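Local coordinates for multifunctional non-homologous end joining DNA repair protein LigD (Mycobacterium tuberculosis, PDB 2IRU) that probably repairs DNA double-strand breaks with Ku by non-homologous end joining, its polymerase domain, present here, filling gaps before the ends are sealed, at residues Gln10-Thr15 with Gly101-Ala106; His181-Leu186 with Ile241-Leu246; Ala256-Ala261 with Arg269-Asp274. All coordinates share one frame; numbering follows the deposited sequence.

Contact 1 (Gln10-Thr15 with Gly101-Ala106)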
# COMPACT_ATOMS: atom_id res chain seq x y z
N GLN A 10 25.12 -1.46 5.10
CA GLN A 10 24.11 -1.82 4.09
C GLN A 10 24.59 -1.39 2.72
O GLN A 10 24.85 -0.21 2.50
CB GLN A 10 22.82 -1.10 4.40
CG GLN A 10 22.33 -1.38 5.84
CD GLN A 10 20.89 -0.90 6.11
OE1 GLN A 10 20.29 -0.21 5.30
NE2 GLN A 10 20.34 -1.29 7.27
N ARG A 11 24.68 -2.34 1.80
CA ARG A 11 25.14 -2.06 0.43
C ARG A 11 24.31 -2.90 -0.56
O ARG A 11 24.06 -4.07 -0.34
CB ARG A 11 26.61 -2.45 0.26
CG ARG A 11 27.63 -1.80 1.21
CD ARG A 11 29.04 -2.31 0.91
NE ARG A 11 29.80 -1.30 0.14
CZ ARG A 11 30.23 -1.49 -1.11
NH1 ARG A 11 30.01 -2.64 -1.71
NH2 ARG A 11 30.89 -0.53 -1.74
N VAL A 12 23.90 -2.27 -1.66
CA VAL A 12 23.22 -3.00 -2.73
C VAL A 12 23.88 -2.64 -4.04
O VAL A 12 24.16 -1.47 -4.30
CB VAL A 12 21.72 -2.61 -2.79
CG1 VAL A 12 21.00 -3.18 -4.06
CG2 VAL A 12 21.05 -3.12 -1.54
N THR A 13 24.13 -3.68 -4.83
CA THR A 13 24.73 -3.50 -6.16
C THR A 13 23.61 -3.71 -7.22
O THR A 13 23.00 -4.78 -7.33
CB THR A 13 25.90 -4.50 -6.43
OG1 THR A 13 26.94 -4.34 -5.43
CG2 THR A 13 26.47 -4.23 -7.83
N LEU A 14 23.33 -2.66 -7.98
CA LEU A 14 22.35 -2.79 -9.05
C LEU A 14 23.02 -3.56 -10.21
O LEU A 14 24.11 -3.22 -10.69
CB LEU A 14 21.90 -1.40 -9.58
CG LEU A 14 20.87 -1.39 -10.69
CD1 LEU A 14 19.53 -2.02 -10.22
CD2 LEU A 14 20.66 0.06 -11.24
N THR A 15 22.36 -4.63 -10.63
CA THR A 15 22.76 -5.36 -11.82
C THR A 15 21.76 -5.20 -12.95
O THR A 15 20.60 -4.86 -12.70
CB THR A 15 22.93 -6.90 -11.56
OG1 THR A 15 21.64 -7.45 -11.27
CG2 THR A 15 23.94 -7.14 -10.41
N GLY A 101 17.40 -0.52 1.94
CA GLY A 101 16.42 -1.58 1.84
C GLY A 101 15.58 -1.41 0.58
O GLY A 101 15.26 -2.37 -0.12
N LEU A 102 15.18 -0.17 0.29
CA LEU A 102 14.42 0.08 -0.94
C LEU A 102 15.29 -0.11 -2.19
O LEU A 102 14.79 -0.52 -3.23
CB LEU A 102 13.78 1.47 -0.92
CG LEU A 102 12.57 1.58 -0.01
CD1 LEU A 102 12.19 3.01 0.27
CD2 LEU A 102 11.37 0.79 -0.55
N ALA A 103 16.58 0.21 -2.08
CA ALA A 103 17.52 -0.16 -3.16
C ALA A 103 17.50 -1.68 -3.43
O ALA A 103 17.56 -2.14 -4.58
CB ALA A 103 18.90 0.36 -2.86
N TRP A 104 17.45 -2.48 -2.35
CA TRP A 104 17.35 -3.96 -2.47
C TRP A 104 16.01 -4.33 -3.14
O TRP A 104 15.97 -5.14 -4.07
CB TRP A 104 17.44 -4.60 -1.07
CG TRP A 104 17.24 -6.07 -1.10
CD1 TRP A 104 18.09 -7.01 -1.65
CD2 TRP A 104 16.07 -6.77 -0.68
NE1 TRP A 104 17.53 -8.27 -1.52
CE2 TRP A 104 16.30 -8.15 -0.92
CE3 TRP A 104 14.86 -6.37 -0.06
CZ2 TRP A 104 15.34 -9.13 -0.60
CZ3 TRP A 104 13.92 -7.32 0.26
CH2 TRP A 104 14.17 -8.71 0.01
N ILE A 105 14.92 -3.67 -2.74
CA ILE A 105 13.63 -3.90 -3.38
C ILE A 105 13.75 -3.67 -4.92
O ILE A 105 13.31 -4.50 -5.72
CB ILE A 105 12.60 -2.96 -2.76
CG1 ILE A 105 12.18 -3.50 -1.37
CG2 ILE A 105 11.40 -2.75 -3.70
CD1 ILE A 105 11.43 -4.84 -1.41
N ALA A 106 14.40 -2.58 -5.31
CA ALA A 106 14.56 -2.27 -6.73
C ALA A 106 15.44 -3.31 -7.42
O ALA A 106 15.11 -3.79 -8.48
CB ALA A 106 15.18 -0.91 -6.87

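Contact 2 (His181-Leu186 with Ile241-Leu246)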
# COMPACT_ATOMS: atom_id res chain seq x y z
N HIS A 181 -7.58 3.76 -2.51
CA HIS A 181 -7.45 3.37 -1.11
C HIS A 181 -7.58 4.60 -0.23
O HIS A 181 -7.14 5.68 -0.62
CB HIS A 181 -6.10 2.70 -0.80
CG HIS A 181 -5.96 1.35 -1.41
ND1 HIS A 181 -6.49 0.21 -0.82
CD2 HIS A 181 -5.29 0.93 -2.51
CE1 HIS A 181 -6.19 -0.84 -1.57
NE2 HIS A 181 -5.49 -0.43 -2.61
N LEU A 182 -8.20 4.43 0.95
CA LEU A 182 -8.34 5.50 1.93
C LEU A 182 -7.69 4.98 3.21
O LEU A 182 -8.00 3.87 3.63
CB LEU A 182 -9.82 5.84 2.25
CG LEU A 182 -10.69 6.29 1.07
CD1 LEU A 182 -12.09 6.69 1.58
CD2 LEU A 182 -10.05 7.47 0.36
N TYR A 183 -6.78 5.76 3.79
CA TYR A 183 -6.14 5.41 5.05
C TYR A 183 -6.56 6.39 6.15
O TYR A 183 -6.70 7.59 5.90
CB TYR A 183 -4.62 5.49 4.92
CG TYR A 183 -4.01 4.43 4.03
CD1 TYR A 183 -3.63 3.19 4.57
CD2 TYR A 183 -3.82 4.65 2.66
CE1 TYR A 183 -3.06 2.19 3.78
CE2 TYR A 183 -3.23 3.63 1.83
CZ TYR A 183 -2.85 2.41 2.41
OH TYR A 183 -2.29 1.40 1.65
N THR A 184 -6.72 5.87 7.36
CA THR A 184 -7.08 6.69 8.50
C THR A 184 -6.23 6.26 9.72
O THR A 184 -6.31 5.11 10.16
CB THR A 184 -8.56 6.55 8.83
OG1 THR A 184 -9.34 6.90 7.67
CG2 THR A 184 -8.86 7.46 10.02
N PRO A 185 -5.42 7.17 10.26
CA PRO A 185 -4.66 6.74 11.45
C PRO A 185 -5.58 6.66 12.67
O PRO A 185 -6.50 7.49 12.85
CB PRO A 185 -3.60 7.82 11.61
CG PRO A 185 -4.22 9.05 10.99
CD PRO A 185 -5.15 8.58 9.90
N LEU A 186 -5.33 5.65 13.51
CA LEU A 186 -6.11 5.42 14.72
C LEU A 186 -5.60 6.25 15.89
O LEU A 186 -4.39 6.31 16.15
CB LEU A 186 -6.13 3.92 15.07
CG LEU A 186 -6.85 2.98 14.07
CD1 LEU A 186 -6.65 1.50 14.45
CD2 LEU A 186 -8.35 3.28 13.86
N ILE A 241 -1.06 -2.92 -1.03
CA ILE A 241 -0.02 -2.15 -1.74
C ILE A 241 0.39 -0.90 -0.95
O ILE A 241 -0.48 -0.10 -0.52
CB ILE A 241 -0.49 -1.76 -3.16
CG1 ILE A 241 0.67 -1.20 -4.00
CG2 ILE A 241 -1.70 -0.75 -3.14
CD1 ILE A 241 1.64 -2.33 -4.51
N ALA A 242 1.69 -0.74 -0.78
CA ALA A 242 2.17 0.37 0.03
C ALA A 242 2.11 1.71 -0.69
O ALA A 242 2.43 1.78 -1.87
CB ALA A 242 3.56 0.10 0.48
N PRO A 243 1.76 2.79 0.05
CA PRO A 243 1.85 4.09 -0.59
C PRO A 243 3.27 4.29 -1.21
O PRO A 243 4.28 3.89 -0.59
CB PRO A 243 1.64 5.08 0.55
CG PRO A 243 0.74 4.32 1.53
CD PRO A 243 1.26 2.88 1.44
N TYR A 244 3.28 4.91 -2.38
CA TYR A 244 4.51 5.13 -3.19
C TYR A 244 5.08 3.89 -3.91
O TYR A 244 6.00 4.03 -4.72
CB TYR A 244 5.61 5.80 -2.38
CG TYR A 244 5.18 7.14 -1.84
CD1 TYR A 244 5.19 8.27 -2.68
CD2 TYR A 244 4.82 7.30 -0.49
CE1 TYR A 244 4.82 9.53 -2.20
CE2 TYR A 244 4.44 8.58 0.01
CZ TYR A 244 4.45 9.67 -0.87
OH TYR A 244 4.10 10.91 -0.45
N SER A 245 4.52 2.71 -3.63
CA SER A 245 4.96 1.54 -4.42
C SER A 245 4.60 1.71 -5.89
O SER A 245 3.50 2.21 -6.23
CB SER A 245 4.27 0.25 -3.92
OG SER A 245 4.75 -0.90 -4.65
N LEU A 246 5.49 1.24 -6.75
CA LEU A 246 5.17 1.06 -8.17
C LEU A 246 4.14 -0.06 -8.25
O LEU A 246 3.99 -0.87 -7.30
CB LEU A 246 6.43 0.63 -8.95
CG LEU A 246 7.48 1.72 -9.18
CD1 LEU A 246 8.79 1.14 -9.64
CD2 LEU A 246 7.00 2.69 -10.24
O HOH W 1 -1.96 2.05 -0.78

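Contact 3 (Ala256-Ala261 with Arg269-Asp274)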
# COMPACT_ATOMS: atom_id res chain seq x y z
N ALA A 256 -0.36 6.40 -5.32
CA ALA A 256 0.05 7.81 -5.17
C ALA A 256 -0.88 8.57 -4.20
O ALA A 256 -2.09 8.65 -4.47
CB ALA A 256 0.07 8.55 -6.52
N PRO A 257 -0.31 9.16 -3.11
CA PRO A 257 -1.16 10.04 -2.28
C PRO A 257 -1.69 11.22 -3.07
O PRO A 257 -0.97 11.81 -3.93
CB PRO A 257 -0.22 10.54 -1.17
CG PRO A 257 0.83 9.49 -1.06
CD PRO A 257 1.04 9.02 -2.53
N ARG A 258 -2.95 11.57 -2.77
CA ARG A 258 -3.63 12.68 -3.44
C ARG A 258 -4.23 13.62 -2.39
O ARG A 258 -4.37 13.25 -1.21
CB ARG A 258 -4.77 12.18 -4.35
CG ARG A 258 -4.37 11.03 -5.30
CD ARG A 258 -3.20 11.38 -6.23
NE ARG A 258 -3.60 12.20 -7.38
CZ ARG A 258 -4.05 11.72 -8.55
NH1 ARG A 258 -4.21 10.41 -8.73
NH2 ARG A 258 -4.35 12.56 -9.53
N THR A 259 -4.54 14.83 -2.83
CA THR A 259 -5.41 15.73 -2.05
C THR A 259 -6.90 15.44 -2.33
O THR A 259 -7.27 14.90 -3.39
CB THR A 259 -5.14 17.21 -2.36
OG1 THR A 259 -5.59 17.49 -3.68
CG2 THR A 259 -3.64 17.54 -2.27
N TRP A 260 -7.75 15.83 -1.39
CA TRP A 260 -9.19 15.68 -1.59
C TRP A 260 -9.65 16.47 -2.83
O TRP A 260 -10.46 15.98 -3.62
CB TRP A 260 -9.94 16.03 -0.31
CG TRP A 260 -9.83 14.89 0.69
CD1 TRP A 260 -9.00 14.81 1.78
CD2 TRP A 260 -10.54 13.64 0.64
NE1 TRP A 260 -9.16 13.60 2.42
CE2 TRP A 260 -10.10 12.86 1.74
CE3 TRP A 260 -11.52 13.12 -0.22
CZ2 TRP A 260 -10.62 11.58 2.01
CZ3 TRP A 260 -12.03 11.83 0.04
CH2 TRP A 260 -11.56 11.08 1.14
N ALA A 261 -9.08 17.65 -3.04
CA ALA A 261 -9.45 18.47 -4.20
C ALA A 261 -9.07 17.80 -5.51
O ALA A 261 -9.79 17.92 -6.50
CB ALA A 261 -8.86 19.89 -4.10
N ARG A 269 -6.94 10.55 -12.87
CA ARG A 269 -6.33 9.35 -13.39
C ARG A 269 -5.21 8.91 -12.47
O ARG A 269 -4.81 9.64 -11.56
CB ARG A 269 -5.75 9.61 -14.77
CG ARG A 269 -4.79 10.76 -14.80
CD ARG A 269 -4.05 10.81 -16.11
NE ARG A 269 -3.13 11.93 -16.16
CZ ARG A 269 -1.93 11.97 -15.58
NH1 ARG A 269 -1.44 10.93 -14.87
NH2 ARG A 269 -1.20 13.08 -15.72
N GLN A 270 -4.71 7.71 -12.72
CA GLN A 270 -3.57 7.18 -11.95
C GLN A 270 -2.30 7.96 -12.33
O GLN A 270 -2.18 8.42 -13.48
CB GLN A 270 -3.38 5.70 -12.27
CG GLN A 270 -4.63 4.86 -12.01
CD GLN A 270 -5.07 4.91 -10.55
OE1 GLN A 270 -4.25 5.09 -9.63
NE2 GLN A 270 -6.38 4.74 -10.33
N LEU A 271 -1.37 8.10 -11.39
CA LEU A 271 -0.14 8.84 -11.65
C LEU A 271 1.04 7.93 -11.92
O LEU A 271 1.12 6.83 -11.38
CB LEU A 271 0.18 9.78 -10.48
CG LEU A 271 -0.86 10.83 -10.10
CD1 LEU A 271 -0.39 11.53 -8.85
CD2 LEU A 271 -1.13 11.83 -11.23
N SER A 272 1.96 8.41 -12.77
CA SER A 272 3.17 7.65 -13.10
C SER A 272 4.28 7.98 -12.11
O SER A 272 4.26 9.06 -11.48
CB SER A 272 3.58 8.08 -14.51
OG SER A 272 4.50 7.16 -15.05
N TYR A 273 5.25 7.08 -11.97
CA TYR A 273 6.38 7.32 -11.09
C TYR A 273 7.07 8.68 -11.27
O TYR A 273 7.45 9.32 -10.27
CB TYR A 273 7.39 6.18 -11.17
CG TYR A 273 8.30 6.23 -12.37
CD1 TYR A 273 9.61 6.73 -12.25
CD2 TYR A 273 7.89 5.77 -13.62
CE1 TYR A 273 10.47 6.81 -13.32
CE2 TYR A 273 8.75 5.85 -14.72
CZ TYR A 273 10.06 6.35 -14.55
OH TYR A 273 10.93 6.42 -15.60
N ASP A 274 7.24 9.11 -12.51
CA ASP A 274 7.89 10.40 -12.76
C ASP A 274 7.08 11.58 -12.19
O ASP A 274 7.65 12.50 -11.60
CB ASP A 274 8.21 10.58 -14.24
CG ASP A 274 6.98 10.46 -15.12
OD1 ASP A 274 6.40 9.35 -15.22
OD2 ASP A 274 6.61 11.48 -15.71
O HOH W 2 -5.36 12.98 -12.19

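Contact 1 (Gln10-Thr15 with Gly101-Ala106)
The amide oxygen OE1 of Q10 and the backbone N of G101 stand 4.4 Å apart, too far to bond each other, yet both are hydrogen-bonded to one hydroxyl, OG of S98, just ahead of helix 99-107. Because OE1 can only accept and the G101 N-H can only give, that hydroxyl passes a bond on from the helix to the N-terminal segment.

Beyond this bridge the contact is van der Waals packing, and V12 carries it. Its isopropyl group comes down on the ridge formed by A103 and W104, where CB meets A103 CB at 4.1 Å. CG1, anti to the backbone N (chi1 170°), lies 3.6 Å from the carbonyl O of A103. The other methyl, CG2, takes the W104 side: it is 3.7 Å from W104 N and 3.9 Å from W104 CB. V12 thus meets the backbone and first side-chain carbons of the helix, while the indole of W104, its CG anti to its own N at chi1 176°, runs on to pack against L71, P76 and R54.

The segment 10-15 is extended, without regular structure, and its side chains alternate: R11 and T13 turn from the helix. Further on, L14 rests on F33 and Q107, and the backbone of T15 is bonded to Q107 OE1 and K29 NZ. Residues 16-19, which by similarity touch target DNA, follow at once.

No direct hydrogen bond joins the two segments; methyl packing against a helix ridge supplies the middle of the contact, and polar bonds through S98, Q107 and K29 lie at its two ends, which together probably set the course of the chain leading to the DNA-contacting residues.

Contact 2 (His181-Leu186 with Ile241-Leu246)
Strand 180-186, in the large mixed sheet of the primase-polymerase domain, faces the loop after strand 240-241 through two side chains, beside what is, by similarity, the substrate site, to which H181 belongs. Both of these side chains carry rings.

The imidazole of H181 comes to the branch methyl of I241, with NE2 and CG2 3.8 Å apart and the two side chains crossing at about a right angle. H181 also packs against D140, a probable manganese ligand.

Y183, two residues on, points the same way from the strand. CE2 of its ring lies 4.0 Å from CG of P243, and OH comes 3.9 Å from CD of the same proline. A water in the plane of the phenol ring links the segments: it bonds Y183 OH at 2.5 Å and donates to I241 O at 2.6 Å, both short.

P243 occupies the second position of a type II turn from A242 to S245, closed by S245 N to A242 O at 2.9 Å; Y244 in the third position has the positive phi (74°) that such a turn needs.

Pairing a buried phenol with a backbone carbonyl through one water gives both polar groups a hydrogen-bonding partner. The proline ring is an apolar neighbour for Y183, and the isoleucine methyl probably helps to hold H181 beside D140.

Contact 3 (Ala256-Ala261 with Arg269-Asp274)
R258 and L271 reach for each other from opposite directions, and the guanidinium group lies flat upon the leucine: L271 CG sits 3.6 Å above the plane, over its centre, while CD1 approaches NE at 3.6 Å and CD2 reaches the NH2 end. The arginine gets there by folding, its chain bent at both chi2 (-58°) and chi3 (-78°), which brings the planar head back over the neighbouring strand.

With one face on hydrocarbon, the polar bonds are made at its edge. NH1 donates to the carbonyl O of R269 at 3.0 Å in a nearly straight bond (165°) close to the guanidinium plane, and it also bonds OG1 of T174. NH2 gives a hydrogen to a water that likewise lies in the plane and also takes one from R269 N, 3.0 Å away, so both backbone polar atoms of R269 are engaged by R258, one directly and one through solvent. R269 forms a salt bridge with E275 through its own guanidinium.

A256 adds the apolar floor, its CB 3.8 Å from L271 CD1. These residues belong to the antiparallel pairing of strand 253-257 with the short, weakly bonded strand about 271-272; helix 273-283 follows directly, its V276 packing against A256 and its R279 against R258 and L271.

The chemistry splits by direction: leucine branches occupy a face of the buried cation, whereas its N-H groups bond a carbonyl and a water close to its plane, and T174 besides, which probably restrains both the position and the rotation of the head.

Contact 1 lies toward the periphery, its centre about 20 Å from the centre of the chain, whereas the centre of contact 2 lies about 4 Å from it and that of contact 3 about 14 Å, both buried. Contacts 2 and 3 reach the same large sheet and touch directly: Y244 OH meets P257 CG at 3.6 Å. Contacts 1 and 2, their nearest atoms about 7 Å apart, both have side chains against helix 29-47. Their chemistry follows place: contact 1 relies on methyl packing with its polar bonds made through outside residues, contact 2 bridges a phenol and a carbonyl by water, and contact 3 alone has a clear direct hydrogen bond between its segments.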